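Local coordinates for peptidoglycan-recognition protein (Apis mellifera, PDB 5XZ3) that probably recognises bacterial peptidoglycan as a sensor of innate immunity in the honeybee, using a domain related to N-acetylmuramoyl-L-alanine amidases, at residues P32-H37 with V141-G146. Residues are numbered along the deposited sequence; the frame is centred on the assembly and turned at random.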
loop_
_atom_site.group_PDB
_atom_site.type_symbol
_atom_site.label_atom_id
_atom_site.label_comp_id
_atom_site.label_asym_id
_atom_site.label_seq_id
_atom_site.Cartn_x
_atom_site.Cartn_y
_atom_site.Cartn_z
ATOM N N PRO A 32 1.534 -2.434 14.003
ATOM C CA PRO A 32 2.067 -3.811 14.062
ATOM C C PRO A 32 2.094 -4.606 12.758
ATOM O O PRO A 32 2.862 -5.570 12.681
ATOM C CB PRO A 32 1.157 -4.517 15.073
ATOM C CG PRO A 32 -0.102 -3.722 15.099
ATOM C CD PRO A 32 0.266 -2.301 14.756
ATOM N N TYR A 33 1.274 -4.227 11.770
ATOM C CA TYR A 33 1.157 -4.995 10.512
ATOM C C TYR A 33 1.285 -4.136 9.266
ATOM O O TYR A 33 0.888 -2.983 9.265
ATOM C CB TYR A 33 -0.208 -5.717 10.447
ATOM C CG TYR A 33 -0.330 -6.839 11.442
ATOM C CD1 TYR A 33 0.186 -8.101 11.147
ATOM C CD2 TYR A 33 -0.962 -6.647 12.679
ATOM C CE1 TYR A 33 0.079 -9.147 12.061
ATOM C CE2 TYR A 33 -1.074 -7.684 13.594
ATOM C CZ TYR A 33 -0.543 -8.930 13.274
ATOM O OH TYR A 33 -0.627 -9.975 14.167
ATOM N N VAL A 34 1.834 -4.728 8.202
ATOM C CA VAL A 34 1.726 -4.181 6.847
ATOM C C VAL A 34 0.993 -5.230 5.996
ATOM O O VAL A 34 1.376 -6.403 6.002
ATOM C CB VAL A 34 3.125 -3.890 6.239
ATOM C CG1 VAL A 34 3.017 -3.511 4.759
ATOM C CG2 VAL A 34 3.811 -2.752 6.997
ATOM N N ILE A 35 -0.075 -4.830 5.307
ATOM C CA ILE A 35 -0.819 -5.780 4.453
ATOM C C ILE A 35 -0.492 -5.485 2.976
ATOM O O ILE A 35 -0.657 -4.357 2.499
ATOM C CB ILE A 35 -2.358 -5.715 4.660
ATOM C CG1 ILE A 35 -2.770 -5.498 6.133
ATOM C CG2 ILE A 35 -3.073 -6.900 3.980
ATOM C CD1 ILE A 35 -2.467 -6.582 7.133
ATOM N N ILE A 36 -0.049 -6.498 2.240
ATOM C CA ILE A 36 0.266 -6.294 0.830
ATOM C C ILE A 36 -0.968 -6.699 0.019
ATOM O O ILE A 36 -1.484 -7.791 0.202
ATOM C CB ILE A 36 1.502 -7.119 0.381
ATOM C CG1 ILE A 36 2.753 -6.771 1.234
ATOM C CG2 ILE A 36 1.774 -6.944 -1.130
ATOM C CD1 ILE A 36 3.165 -5.294 1.232
ATOM N N HIS A 37 -1.419 -5.797 -0.853
ATOM C CA HIS A 37 -2.546 -6.048 -1.748
ATOM C C HIS A 37 -2.141 -5.796 -3.184
ATOM O O HIS A 37 -1.097 -5.177 -3.448
ATOM C CB HIS A 37 -3.730 -5.131 -1.408
ATOM C CG HIS A 37 -4.526 -5.568 -0.206
ATOM N ND1 HIS A 37 -5.408 -6.631 -0.241
ATOM C CD2 HIS A 37 -4.598 -5.061 1.047
ATOM C CE1 HIS A 37 -5.996 -6.753 0.937
ATOM N NE2 HIS A 37 -5.521 -5.812 1.738
ATOM N N VAL A 141 7.601 -5.286 12.970
ATOM C CA VAL A 141 6.417 -5.202 12.106
ATOM C C VAL A 141 6.280 -6.496 11.293
ATOM O O VAL A 141 7.270 -7.069 10.843
ATOM C CB VAL A 141 6.406 -3.927 11.204
ATOM C CG1 VAL A 141 7.505 -3.950 10.143
ATOM C CG2 VAL A 141 5.037 -3.709 10.546
ATOM N N ARG A 142 5.038 -6.949 11.149
ATOM C CA ARG A 142 4.725 -8.207 10.483
ATOM C C ARG A 142 4.104 -7.901 9.115
ATOM O O ARG A 142 3.096 -7.207 9.030
ATOM C CB ARG A 142 3.771 -9.024 11.368
ATOM C CG ARG A 142 4.367 -9.313 12.752
ATOM C CD ARG A 142 3.443 -10.067 13.711
ATOM N NE ARG A 142 3.324 -11.489 13.385
ATOM C CZ ARG A 142 4.263 -12.415 13.601
ATOM N NH1 ARG A 142 4.029 -13.672 13.252
ATOM N NH2 ARG A 142 5.444 -12.097 14.145
ATOM N N VAL A 143 4.740 -8.388 8.056
ATOM C CA VAL A 143 4.267 -8.146 6.711
ATOM C C VAL A 143 3.551 -9.402 6.267
ATOM O O VAL A 143 4.100 -10.507 6.374
ATOM C CB VAL A 143 5.412 -7.803 5.723
ATOM C CG1 VAL A 143 4.865 -7.584 4.317
ATOM C CG2 VAL A 143 6.184 -6.574 6.186
ATOM N N ILE A 144 2.325 -9.226 5.778
ATOM C CA ILE A 144 1.505 -10.350 5.329
ATOM C C ILE A 144 0.783 -9.987 4.052
ATOM O O ILE A 144 0.554 -8.798 3.782
ATOM C CB ILE A 144 0.446 -10.767 6.399
ATOM C CG1 ILE A 144 -0.355 -9.545 6.900
ATOM C CG2 ILE A 144 1.109 -11.509 7.560
ATOM C CD1 ILE A 144 -1.564 -9.905 7.755
ATOM N N GLY A 145 0.397 -10.996 3.263
ATOM C CA GLY A 145 -0.458 -10.710 2.108
ATOM C C GLY A 145 -1.894 -10.713 2.610
ATOM O O GLY A 145 -2.192 -11.370 3.591
ATOM N N GLY A 146 -2.773 -9.962 1.948
ATOM C CA GLY A 146 -4.200 -9.950 2.281
ATOM C C GLY A 146 -4.802 -11.342 2.437
ATOM O O GLY A 146 -5.593 -11.580 3.358
#
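Val34 N donates a hydrogen bond to Arg142 O (2.9 Å), and Val34 O accepts one from Ile144 N, in a parallel β-ladder of the amidase-like PGRP fold. Strand 141-145 is the outermost on this side of the mixed sheet, and strand 102-107 pairs with the other edge of 32-37. Three more bonds extend the ladder, from Arg142 N to Pro32 O through to Gly146 N to Ile36 O (3.1 Å).

The packing is tight on the face of Ile35 and Ile144. Their side chains run alongside each other, and CD1 of Ile35 presses on CD1 of Ile144 at 3.5 Å, closer than usual for two carbons. Ile144 holds CG1 between its backbone N and carbonyl carbon (chi1 50°), which places Ile144 CG1 3.6 Å from Ile35 CD1. On the other face, the side chain of Ile36 lies obliquely across that of Val143, Ile36 CG1 to Val143 CG1 at 3.8 Å, and helix 118-133 meets Val143 through Ile128.

Toward Tyr33 and Arg142, both partly exposed, the contact is looser. The guanidinium plane stands 90° to the phenol ring; Pro173 OXT takes a salt bridge from Arg142 NE and a hydrogen bond with Tyr33 OH, while Arg142 NH1 hydrogen-bonds to Thr172 O. Between the two side chains the closest approach is of the aliphatic Arg142 CB to the aromatic Tyr33 CD1, 3.7 Å.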